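PDB 3A8T: adenylate isopentenyltransferase from Humulus lupulus, which transfers an isopentenyl group from dimethylallyl diphosphate to ATP, ADP or AMP in cytokinin biosynthesis. Local coordinates for residues F177-S183 / L296-T302; F210-E214 / F241-P246; K73-G79 / G227-A231. All blocks are in the same frame, centred on the assembly; numbering follows the deposited sequence.

The segments come in the order 73-79, 177-183, 210-214, 227-231, 241-246, 296-302, so contact 2 is nested inside the loop closed by contact 1, while contact 3 crosses both. Contact 1 joins the last two strands of the parallel sheet, 174-181 and 296-300. On the other side of the chain's centre, contact 3 brings together two loops that both touch ATP, its centre about 25 Å from contact 1's. Contact 2 lies farther out, at the ends of helices 203-210 and 234-243, its centre about 19 Å from contact 3's and about 39 Å from contact 1's. F210 of contact 2 packs on L228 and R229, joining it to the segment that carries K230 and A231 of the ATP site.

Contact 1: F177-S183 / L296-T302; sequences FLWVDVS and LRRLDAT
R298 lays its aliphatic chain along W179 on one face of a parallel two-strand ladder. With CG turned anti to the backbone N (chi1 -165°), its CB meets W179 CE3 and its CG touches both that atom and D181 CB. R298 CD sits over the face of the indole, 3.6 Å from the centroid of the six-membered ring, a CH-pi contact displaced toward the rim. R298 NE trails past W179 CZ3, and NH1 stops 4.1 Å from D181 OD2, opposite charges too far apart for a salt bridge. On the other face L299 CD1 meets V180 CG2, and A301 CB packs on V180 CG1 at 3.6 Å.

Backbone bonds stitch the register, from R297 N to F177 O (2.9 Å) through to A301 N to D181 O (2.8 Å). Beyond the strands, T302 OG1 accepts from S183 N at 2.8 Å and donates to D300 OD1 at 2.6 Å; OD1 also takes T302 N, closing an Asx turn. A valine in place of T302 would probably leave S183 N without its acceptor and D300 OD1 with one donor fewer. Strand 296-300 is the outermost of the sheet in this P-loop NTPase-type fold: strand 174-181 separates it from strand 41-46, helix 257-289 packs on W179 and L296, and helix 315-338 on L178 and L299.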
loop_
_atom_site.group_PDB
_atom_site.type_symbol
_atom_site.label_atom_id
_atom_site.label_comp_id
_atom_site.label_asym_id
_atom_site.label_seq_id
_atom_site.Cartn_x
_atom_site.Cartn_y
_atom_site.Cartn_z
ATOM N N PHE A 177 17.680 -2.221 1.135
ATOM C CA PHE A 177 16.463 -2.185 0.360
ATOM C C PHE A 177 16.025 -3.565 -0.026
ATOM O O PHE A 177 16.721 -4.221 -0.767
ATOM C CB PHE A 177 16.689 -1.439 -0.954
ATOM C CG PHE A 177 17.085 -0.011 -0.807
ATOM C CD1 PHE A 177 16.139 0.962 -0.513
ATOM C CD2 PHE A 177 18.410 0.381 -1.000
ATOM C CE1 PHE A 177 16.498 2.312 -0.409
ATOM C CE2 PHE A 177 18.789 1.728 -0.897
ATOM C CZ PHE A 177 17.829 2.691 -0.600
ATOM N N LEU A 178 14.890 -4.029 0.467
ATOM C CA LEU A 178 14.397 -5.325 0.030
ATOM C C LEU A 178 13.285 -4.954 -0.951
ATOM O O LEU A 178 12.400 -4.158 -0.616
ATOM C CB LEU A 178 13.802 -6.132 1.165
ATOM C CG LEU A 178 14.760 -6.490 2.298
ATOM C CD1 LEU A 178 14.073 -7.330 3.364
ATOM C CD2 LEU A 178 15.929 -7.228 1.697
ATOM N N TRP A 179 13.363 -5.496 -2.156
ATOM C CA TRP A 179 12.364 -5.244 -3.173
ATOM C C TRP A 179 11.652 -6.577 -3.458
ATOM O O TRP A 179 12.277 -7.528 -3.938
ATOM C CB TRP A 179 13.028 -4.670 -4.442
ATOM C CG TRP A 179 12.193 -4.699 -5.686
ATOM C CD1 TRP A 179 10.840 -4.524 -5.781
ATOM C CD2 TRP A 179 12.662 -4.848 -7.028
ATOM N NE1 TRP A 179 10.442 -4.559 -7.102
ATOM C CE2 TRP A 179 11.540 -4.756 -7.882
ATOM C CE3 TRP A 179 13.925 -5.062 -7.594
ATOM C CZ2 TRP A 179 11.642 -4.866 -9.264
ATOM C CZ3 TRP A 179 14.027 -5.179 -8.978
ATOM C CH2 TRP A 179 12.896 -5.081 -9.800
ATOM N N VAL A 180 10.355 -6.644 -3.114
ATOM C CA VAL A 180 9.564 -7.847 -3.344
ATOM C C VAL A 180 8.947 -7.733 -4.722
ATOM O O VAL A 180 8.145 -6.861 -4.983
ATOM C CB VAL A 180 8.441 -8.061 -2.248
ATOM C CG1 VAL A 180 7.739 -9.376 -2.467
ATOM C CG2 VAL A 180 9.070 -8.081 -0.870
ATOM N N ASP A 181 9.356 -8.612 -5.615
ATOM C CA ASP A 181 8.884 -8.563 -6.971
ATOM C C ASP A 181 7.966 -9.754 -7.306
ATOM O O ASP A 181 8.102 -10.865 -6.783
ATOM C CB ASP A 181 10.133 -8.481 -7.868
ATOM C CG ASP A 181 9.815 -8.330 -9.364
ATOM O OD1 ASP A 181 9.035 -7.418 -9.779
ATOM O OD2 ASP A 181 10.390 -9.126 -10.133
ATOM N N VAL A 182 7.008 -9.485 -8.181
ATOM C CA VAL A 182 6.056 -10.474 -8.623
ATOM C C VAL A 182 5.898 -10.305 -10.137
ATOM O O VAL A 182 5.873 -9.183 -10.633
ATOM C CB VAL A 182 4.712 -10.218 -7.935
ATOM C CG1 VAL A 182 3.661 -11.191 -8.410
ATOM C CG2 VAL A 182 4.905 -10.354 -6.435
ATOM N N SER A 183 5.827 -11.377 -10.905
ATOM C CA SER A 183 5.629 -11.159 -12.315
ATOM C C SER A 183 4.331 -10.365 -12.538
ATOM O O SER A 183 3.345 -10.600 -11.864
ATOM C CB SER A 183 5.565 -12.488 -13.013
ATOM O OG SER A 183 6.894 -12.968 -13.129
ATOM N N LEU A 296 19.155 -2.731 -4.843
ATOM C CA LEU A 296 17.928 -3.364 -4.408
ATOM C C LEU A 296 18.096 -4.852 -4.352
ATOM O O LEU A 296 18.497 -5.457 -5.327
ATOM C CB LEU A 296 16.816 -3.013 -5.382
ATOM C CG LEU A 296 16.551 -1.550 -5.693
ATOM C CD1 LEU A 296 15.590 -1.494 -6.872
ATOM C CD2 LEU A 296 16.032 -0.844 -4.452
ATOM N N ARG A 297 17.775 -5.459 -3.225
ATOM C CA ARG A 297 17.913 -6.907 -3.096
ATOM C C ARG A 297 16.554 -7.466 -3.504
ATOM O O ARG A 297 15.595 -7.301 -2.788
ATOM C CB ARG A 297 18.288 -7.260 -1.644
ATOM C CG ARG A 297 19.492 -6.483 -1.081
ATOM C CD ARG A 297 20.786 -6.774 -1.843
ATOM N NE ARG A 297 21.201 -8.169 -1.702
ATOM C CZ ARG A 297 22.000 -8.614 -0.738
ATOM N NH1 ARG A 297 22.504 -7.775 0.160
ATOM N NH2 ARG A 297 22.225 -9.908 -0.625
ATOM N N ARG A 298 16.471 -8.098 -4.666
ATOM C CA ARG A 298 15.188 -8.581 -5.160
ATOM C C ARG A 298 14.701 -9.895 -4.641
ATOM O O ARG A 298 15.430 -10.893 -4.638
ATOM C CB ARG A 298 15.178 -8.617 -6.692
ATOM C CG ARG A 298 13.764 -8.770 -7.300
ATOM C CD ARG A 298 13.680 -8.386 -8.802
ATOM N NE ARG A 298 14.787 -8.916 -9.583
ATOM C CZ ARG A 298 14.896 -10.174 -10.007
ATOM N NH1 ARG A 298 13.946 -11.074 -9.741
ATOM N NH2 ARG A 298 15.983 -10.542 -10.684
ATOM N N LEU A 299 13.454 -9.902 -4.193
ATOM C CA LEU A 299 12.858 -11.137 -3.672
ATOM C C LEU A 299 11.769 -11.516 -4.651
ATOM O O LEU A 299 10.917 -10.706 -4.960
ATOM C CB LEU A 299 12.251 -10.929 -2.279
ATOM C CG LEU A 299 13.227 -10.484 -1.187
ATOM C CD1 LEU A 299 12.446 -10.039 0.020
ATOM C CD2 LEU A 299 14.233 -11.584 -0.846
ATOM N N ASP A 300 11.809 -12.728 -5.174
ATOM C CA ASP A 300 10.790 -13.093 -6.113
ATOM C C ASP A 300 9.671 -13.844 -5.436
ATOM O O ASP A 300 9.766 -15.052 -5.182
ATOM C CB ASP A 300 11.358 -13.939 -7.239
ATOM C CG ASP A 300 10.358 -14.099 -8.396
ATOM O OD1 ASP A 300 9.115 -13.989 -8.175
ATOM O OD2 ASP A 300 10.810 -14.322 -9.528
ATOM N N ALA A 301 8.591 -13.119 -5.191
ATOM C CA ALA A 301 7.399 -13.640 -4.566
ATOM C C ALA A 301 6.413 -14.273 -5.574
ATOM O O ALA A 301 5.304 -14.637 -5.201
ATOM C CB ALA A 301 6.696 -12.498 -3.824
ATOM N N THR A 302 6.787 -14.387 -6.842
ATOM C CA THR A 302 5.846 -14.916 -7.833
ATOM C C THR A 302 5.157 -16.253 -7.568
ATOM O O THR A 302 3.972 -16.340 -7.678
ATOM C CB THR A 302 6.480 -14.957 -9.218
ATOM O OG1 THR A 302 6.918 -13.631 -9.564
ATOM C CG2 THR A 302 5.454 -15.483 -10.246
#

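Contact 2: F210-E214 / F241-P246; sequences FYSPE and FEKFRP
Y211 reaches from the residues just after helix 203-210 to the C-terminal end of helix 234-243, joining two helix ends at the surface of this P-loop NTPase-type fold of the IPP transferase family. Beyond it the chain bends through an ST turn, in which S212 OG accepts from E214 N.

The aromatic and apolar contacts centre on the Y211 ring. With CG swung anti to the backbone N (chi1 -171°), the ring slides past F241, the two side chains running in opposite directions. F241 CB lies over one face of the tyrosine, 3.9 Å from the ring centroid, in a CH-pi contact displaced toward the rim. The phenyl ring itself is inclined, its plane at 52° to that of the tyrosine, and brings F241 CD2 to 3.6 Å from Y211 CD1. P246 crosses Y211 at about a right angle and sets CD 3.8 Å from Y211 CD2. The ring of H218, from a loop, stacks on Y211, and A208 of helix 203-210 touches both F241 and P246.

The polar groups meet Y211 without bonding to it. Its OH lies over one face of the R245 guanidinium, toward the rim, with NH1 3.8 Å away; E242 OE2 is 4.0 Å from the same OH. P213 adds a peripheral touch, its CG 4.0 Å from R245 NH1.

The salt bridge and hydrogen bond of R245 stay within 241-246 and hold the arginine in place beside the phenol. R245 NH2 forms a salt bridge with E242 OE1 at 3.1 Å, while R245 NE donates to E242 O at 3.0 Å, nearly straight at 173°; E242 O lies in the guanidinium plane, although NE comes to that carbonyl from above its plane.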
loop_
_atom_site.group_PDB
_atom_site.type_symbol
_atom_site.label_atom_id
_atom_site.label_comp_id
_atom_site.label_asym_id
_atom_site.label_seq_id
_atom_site.Cartn_x
_atom_site.Cartn_y
_atom_site.Cartn_z
ATOM N N PHE A 210 -18.697 6.524 3.413
ATOM C CA PHE A 210 -17.704 7.585 3.232
ATOM C C PHE A 210 -18.263 8.690 2.303
ATOM O O PHE A 210 -17.926 9.894 2.403
ATOM C CB PHE A 210 -16.473 6.985 2.589
ATOM C CG PHE A 210 -15.302 7.903 2.556
ATOM C CD1 PHE A 210 -14.673 8.317 3.761
ATOM C CD2 PHE A 210 -14.796 8.350 1.347
ATOM C CE1 PHE A 210 -13.558 9.161 3.735
ATOM C CE2 PHE A 210 -13.679 9.199 1.310
ATOM C CZ PHE A 210 -13.060 9.606 2.480
ATOM N N TYR A 211 -19.152 8.244 1.417
ATOM C CA TYR A 211 -19.779 9.094 0.436
ATOM C C TYR A 211 -20.487 10.277 1.045
ATOM O O TYR A 211 -21.159 10.159 2.056
ATOM C CB TYR A 211 -20.757 8.275 -0.402
ATOM C CG TYR A 211 -21.300 9.034 -1.578
ATOM C CD1 TYR A 211 -20.542 9.219 -2.743
ATOM C CD2 TYR A 211 -22.553 9.641 -1.499
ATOM C CE1 TYR A 211 -21.026 9.984 -3.797
ATOM C CE2 TYR A 211 -23.038 10.399 -2.526
ATOM C CZ TYR A 211 -22.290 10.564 -3.663
ATOM O OH TYR A 211 -22.860 11.279 -4.656
ATOM N N SER A 212 -20.363 11.413 0.379
ATOM C CA SER A 212 -20.960 12.660 0.840
ATOM C C SER A 212 -21.245 13.646 -0.291
ATOM O O SER A 212 -20.335 14.079 -0.991
ATOM C CB SER A 212 -20.014 13.296 1.853
ATOM O OG SER A 212 -20.269 14.656 2.006
ATOM N N PRO A 213 -22.517 14.016 -0.487
ATOM C CA PRO A 213 -22.821 14.962 -1.560
ATOM C C PRO A 213 -22.204 16.357 -1.374
ATOM O O PRO A 213 -22.303 17.162 -2.262
ATOM C CB PRO A 213 -24.328 14.979 -1.583
ATOM C CG PRO A 213 -24.703 13.566 -1.108
ATOM C CD PRO A 213 -23.756 13.440 0.069
ATOM N N GLU A 214 -21.583 16.665 -0.229
ATOM C CA GLU A 214 -20.924 17.964 -0.120
ATOM C C GLU A 214 -19.522 17.883 -0.758
ATOM O O GLU A 214 -18.769 18.848 -0.747
ATOM C CB GLU A 214 -20.786 18.477 1.328
ATOM C CG GLU A 214 -19.932 19.796 1.343
ATOM C CD GLU A 214 -20.176 20.794 2.498
ATOM O OE1 GLU A 214 -20.236 20.352 3.674
ATOM O OE2 GLU A 214 -20.267 22.025 2.209
ATOM N N PHE A 241 -22.339 5.869 -7.294
ATOM C CA PHE A 241 -23.276 6.522 -6.388
ATOM C C PHE A 241 -23.907 7.769 -7.061
ATOM O O PHE A 241 -24.953 8.245 -6.670
ATOM C CB PHE A 241 -22.562 6.943 -5.083
ATOM C CG PHE A 241 -22.001 5.806 -4.290
ATOM C CD1 PHE A 241 -22.788 4.724 -3.922
ATOM C CD2 PHE A 241 -20.668 5.823 -3.852
ATOM C CE1 PHE A 241 -22.261 3.682 -3.128
ATOM C CE2 PHE A 241 -20.157 4.750 -3.044
ATOM C CZ PHE A 241 -20.948 3.711 -2.696
ATOM N N GLU A 242 -23.243 8.316 -8.060
ATOM C CA GLU A 242 -23.780 9.469 -8.759
ATOM C C GLU A 242 -25.187 9.147 -9.180
ATOM O O GLU A 242 -26.133 9.900 -8.948
ATOM C CB GLU A 242 -22.957 9.782 -10.012
ATOM C CG GLU A 242 -23.271 11.150 -10.521
ATOM C CD GLU A 242 -23.270 12.139 -9.373
ATOM O OE1 GLU A 242 -24.211 12.949 -9.261
ATOM O OE2 GLU A 242 -22.314 12.093 -8.575
ATOM N N LYS A 243 -25.303 7.992 -9.811
ATOM C CA LYS A 243 -26.585 7.504 -10.268
ATOM C C LYS A 243 -27.389 6.795 -9.211
ATOM O O LYS A 243 -28.602 6.992 -9.144
ATOM C CB LYS A 243 -26.394 6.607 -11.480
ATOM C CG LYS A 243 -26.122 7.418 -12.740
ATOM C CD LYS A 243 -25.900 6.523 -13.934
ATOM C CE LYS A 243 -24.850 5.435 -13.624
ATOM N NZ LYS A 243 -23.673 6.014 -12.870
ATOM N N PHE A 244 -26.728 6.001 -8.369
ATOM C CA PHE A 244 -27.418 5.246 -7.318
ATOM C C PHE A 244 -26.945 5.594 -5.915
ATOM O O PHE A 244 -26.091 4.913 -5.329
ATOM C CB PHE A 244 -27.240 3.781 -7.624
ATOM C CG PHE A 244 -27.759 3.408 -8.971
ATOM C CD1 PHE A 244 -29.128 3.338 -9.209
ATOM C CD2 PHE A 244 -26.909 3.142 -10.003
ATOM C CE1 PHE A 244 -29.625 3.003 -10.458
ATOM C CE2 PHE A 244 -27.409 2.800 -11.270
ATOM C CZ PHE A 244 -28.768 2.735 -11.485
ATOM N N ARG A 245 -27.497 6.690 -5.392
ATOM C CA ARG A 245 -27.116 7.187 -4.076
ATOM C C ARG A 245 -27.274 6.084 -3.068
ATOM O O ARG A 245 -28.125 5.238 -3.217
ATOM C CB ARG A 245 -27.961 8.412 -3.670
ATOM C CG ARG A 245 -27.902 9.621 -4.639
ATOM C CD ARG A 245 -26.460 10.004 -5.059
ATOM N NE ARG A 245 -26.391 10.978 -6.159
ATOM C CZ ARG A 245 -26.340 12.289 -5.962
ATOM N NH1 ARG A 245 -26.350 12.732 -4.710
ATOM N NH2 ARG A 245 -26.290 13.154 -6.994
ATOM N N PRO A 246 -26.418 6.060 -2.044
ATOM C CA PRO A 246 -26.443 5.043 -0.976
ATOM C C PRO A 246 -27.825 4.815 -0.282
ATOM O O PRO A 246 -28.383 5.707 0.353
ATOM C CB PRO A 246 -25.361 5.552 -0.014
ATOM C CG PRO A 246 -24.413 6.233 -0.942
ATOM C CD PRO A 246 -25.290 6.990 -1.856
#

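Contact 3: K73-G79 / G227-A231; sequences KMQVYKG and GLRKA. With ATP (adenosine-5'-triphosphate), chain B.
The Y77 ring is sandwiched between its own neighbour and the opposing segment: V76 CG2 sits over the centre of one face, and the backbone N of L228 lies over the other, 3.5 Å from Y77 CE2. L228 CB continues this packing beside Y77 CD2, and Y77 OH meets G227 CA at 3.6 Å, the hydroxyl having its polar partner at L110. The second flat group is the adenine of ATP, with M74 CG directly above C4 at 3.6 Å and A231 CB on the same side, nearer C2. The bend of M74 at chi2 carries SD away from the base, toward A231 N, and chi3 then brings CE to 3.3 Å from G227 O.

Both segments are compact loops of this P-loop nucleotide-binding fold, M74-Y77 forming a type I beta turn and L228-K230 a short 3-10 segment. They supply part of the ATP site, whose other residues include the phosphate-binding loop G47-S54.

K73 and K230 bring their ammonium groups together around the nucleotide. Extended beyond CG, K73 reaches the phosphates, where NZ bonds to ATP O2G at 3.1 Å and weakly to O2B. K230 NZ lies 3.2 Å from K73 NZ, a proximity that the phosphate charges probably make tolerable. The ribose is gripped through the backbone: ATP O2' donates to K230 O at 2.7 Å, and that carbonyl also bonds S222 OG. Meanwhile K230 CB, CD and CE run alongside ATP O3'.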
loop_
_atom_site.group_PDB
_atom_site.type_symbol
_atom_site.label_atom_id
_atom_site.label_comp_id
_atom_site.label_asym_id
_atom_site.label_seq_id
_atom_site.Cartn_x
_atom_site.Cartn_y
_atom_site.Cartn_z
ATOM N N LYS A 73 1.276 6.403 0.937
ATOM C CA LYS A 73 0.644 7.690 1.171
ATOM C C LYS A 73 -0.879 7.738 1.405
ATOM O O LYS A 73 -1.382 8.741 1.906
ATOM C CB LYS A 73 1.072 8.695 0.074
ATOM C CG LYS A 73 0.416 8.526 -1.273
ATOM C CD LYS A 73 0.888 9.648 -2.220
ATOM C CE LYS A 73 -0.072 9.823 -3.409
ATOM N NZ LYS A 73 0.319 10.878 -4.343
ATOM N N MET A 74 -1.607 6.673 1.057
ATOM C CA MET A 74 -3.038 6.646 1.332
ATOM C C MET A 74 -3.242 6.091 2.754
ATOM O O MET A 74 -4.126 6.530 3.497
ATOM C CB MET A 74 -3.787 5.773 0.304
ATOM C CG MET A 74 -3.965 6.429 -1.079
ATOM S SD MET A 74 -4.867 8.051 -0.918
ATOM C CE MET A 74 -3.548 9.153 -1.223
ATOM N N GLN A 75 -2.393 5.138 3.137
ATOM C CA GLN A 75 -2.473 4.484 4.424
ATOM C C GLN A 75 -2.125 5.344 5.615
ATOM O O GLN A 75 -2.268 4.886 6.752
ATOM C CB GLN A 75 -1.591 3.228 4.424
ATOM C CG GLN A 75 -2.150 2.136 3.544
ATOM C CD GLN A 75 -1.500 0.806 3.732
ATOM O OE1 GLN A 75 -0.658 0.624 4.590
ATOM N NE2 GLN A 75 -1.897 -0.140 2.939
ATOM N N VAL A 76 -1.679 6.574 5.362
ATOM C CA VAL A 76 -1.294 7.437 6.451
ATOM C C VAL A 76 -2.551 8.019 7.063
ATOM O O VAL A 76 -2.525 8.435 8.194
ATOM C CB VAL A 76 -0.331 8.647 6.015
ATOM C CG1 VAL A 76 0.981 8.119 5.525
ATOM C CG2 VAL A 76 -0.970 9.538 4.898
ATOM N N TYR A 77 -3.651 8.020 6.324
ATOM C CA TYR A 77 -4.879 8.620 6.801
ATOM C C TYR A 77 -5.720 7.661 7.569
ATOM O O TYR A 77 -5.735 6.496 7.237
ATOM C CB TYR A 77 -5.709 9.118 5.633
ATOM C CG TYR A 77 -4.992 10.110 4.742
ATOM C CD1 TYR A 77 -4.704 11.394 5.186
ATOM C CD2 TYR A 77 -4.564 9.746 3.472
ATOM C CE1 TYR A 77 -4.003 12.282 4.383
ATOM C CE2 TYR A 77 -3.866 10.625 2.661
ATOM C CZ TYR A 77 -3.589 11.882 3.119
ATOM O OH TYR A 77 -2.890 12.745 2.343
ATOM N N LYS A 78 -6.415 8.146 8.605
ATOM C CA LYS A 78 -7.330 7.314 9.387
ATOM C C LYS A 78 -8.508 7.144 8.435
ATOM O O LYS A 78 -8.929 8.100 7.779
ATOM C CB LYS A 78 -7.820 8.051 10.637
ATOM C CG LYS A 78 -6.755 8.886 11.353
ATOM C CD LYS A 78 -7.380 9.843 12.345
ATOM C CE LYS A 78 -8.456 10.704 11.639
ATOM N NZ LYS A 78 -9.609 11.243 12.490
ATOM N N GLY A 79 -9.062 5.957 8.326
ATOM C CA GLY A 79 -10.193 5.829 7.422
ATOM C C GLY A 79 -9.975 4.829 6.300
ATOM O O GLY A 79 -8.809 4.510 5.953
ATOM N N GLY A 227 -5.689 14.092 -1.178
ATOM C CA GLY A 227 -5.608 13.223 -0.014
ATOM C C GLY A 227 -6.254 11.836 -0.146
ATOM O O GLY A 227 -6.196 11.199 -1.232
ATOM N N LEU A 228 -6.850 11.386 0.969
ATOM C CA LEU A 228 -7.538 10.093 1.027
ATOM C C LEU A 228 -8.576 9.929 -0.097
ATOM O O LEU A 228 -8.892 8.827 -0.492
ATOM C CB LEU A 228 -8.225 9.898 2.383
ATOM C CG LEU A 228 -8.856 8.507 2.564
ATOM C CD1 LEU A 228 -7.782 7.492 2.405
ATOM C CD2 LEU A 228 -9.491 8.315 3.907
ATOM N N ARG A 229 -9.093 11.032 -0.629
ATOM C CA ARG A 229 -10.079 10.903 -1.682
ATOM C C ARG A 229 -9.449 10.445 -3.018
ATOM O O ARG A 229 -10.152 10.184 -3.971
ATOM C CB ARG A 229 -10.895 12.206 -1.805
ATOM C CG ARG A 229 -11.741 12.435 -0.592
ATOM C CD ARG A 229 -12.837 13.476 -0.788
ATOM N NE ARG A 229 -13.665 13.186 -1.948
ATOM C CZ ARG A 229 -14.605 12.237 -2.015
ATOM N NH1 ARG A 229 -14.894 11.456 -0.970
ATOM N NH2 ARG A 229 -15.184 11.992 -3.182
ATOM N N LYS A 230 -8.120 10.354 -3.060
ATOM C CA LYS A 230 -7.402 9.836 -4.221
ATOM C C LYS A 230 -7.361 8.286 -4.263
ATOM O O LYS A 230 -7.116 7.730 -5.321
ATOM C CB LYS A 230 -5.941 10.280 -4.221
ATOM C CG LYS A 230 -5.734 11.767 -4.338
ATOM C CD LYS A 230 -4.253 12.070 -4.297
ATOM C CE LYS A 230 -3.719 12.202 -5.696
ATOM N NZ LYS A 230 -2.230 12.284 -5.676
ATOM N N ALA A 231 -7.575 7.618 -3.128
ATOM C CA ALA A 231 -7.518 6.159 -2.991
ATOM C C ALA A 231 -8.238 5.424 -4.086
ATOM O O ALA A 231 -9.347 5.809 -4.420
ATOM C CB ALA A 231 -8.092 5.771 -1.637
HETATM P PG ATP B . 2.245 9.747 -7.524
HETATM O O1G ATP B . 3.087 10.821 -6.908
HETATM O O2G ATP B . 0.687 10.208 -7.386
HETATM O O3G ATP B . 2.592 9.584 -9.091
HETATM P PB ATP B . 3.380 8.246 -5.511
HETATM O O1B ATP B . 4.750 7.934 -5.782
HETATM O O2B ATP B . 3.323 9.645 -4.838
HETATM O O3B ATP B . 2.503 8.246 -6.846
HETATM P PA ATP B . 1.860 5.937 -4.952
HETATM O O1A ATP B . 2.277 5.307 -6.196
HETATM O O2A ATP B . 1.918 4.786 -3.809
HETATM O O3A ATP B . 2.831 7.164 -4.429
HETATM O "O5'" ATP B . 0.298 6.387 -4.971
HETATM C "C5'" ATP B . -0.103 6.980 -6.176
HETATM C "C4'" ATP B . -1.610 6.834 -6.250
HETATM O "O4'" ATP B . -1.941 5.441 -6.206
HETATM C "C3'" ATP B . -2.380 7.452 -5.056
HETATM O "O3'" ATP B . -2.656 8.830 -5.288
HETATM C "C2'" ATP B . -3.641 6.574 -4.991
HETATM O "O2'" ATP B . -4.607 7.055 -5.861
HETATM C "C1'" ATP B . -3.177 5.202 -5.425
HETATM N N9 ATP B . -2.895 4.345 -4.240
HETATM C C8 ATP B . -1.653 4.128 -3.647
HETATM N N7 ATP B . -1.780 3.399 -2.557
HETATM C C5 ATP B . -3.095 3.095 -2.373
HETATM C C6 ATP B . -3.875 2.359 -1.394
HETATM N N6 ATP B . -3.305 1.752 -0.303
HETATM N N1 ATP B . -5.211 2.285 -1.576
HETATM C C2 ATP B . -5.804 2.858 -2.615
HETATM N N3 ATP B . -5.134 3.549 -3.539
HETATM C C4 ATP B . -3.821 3.700 -3.473
#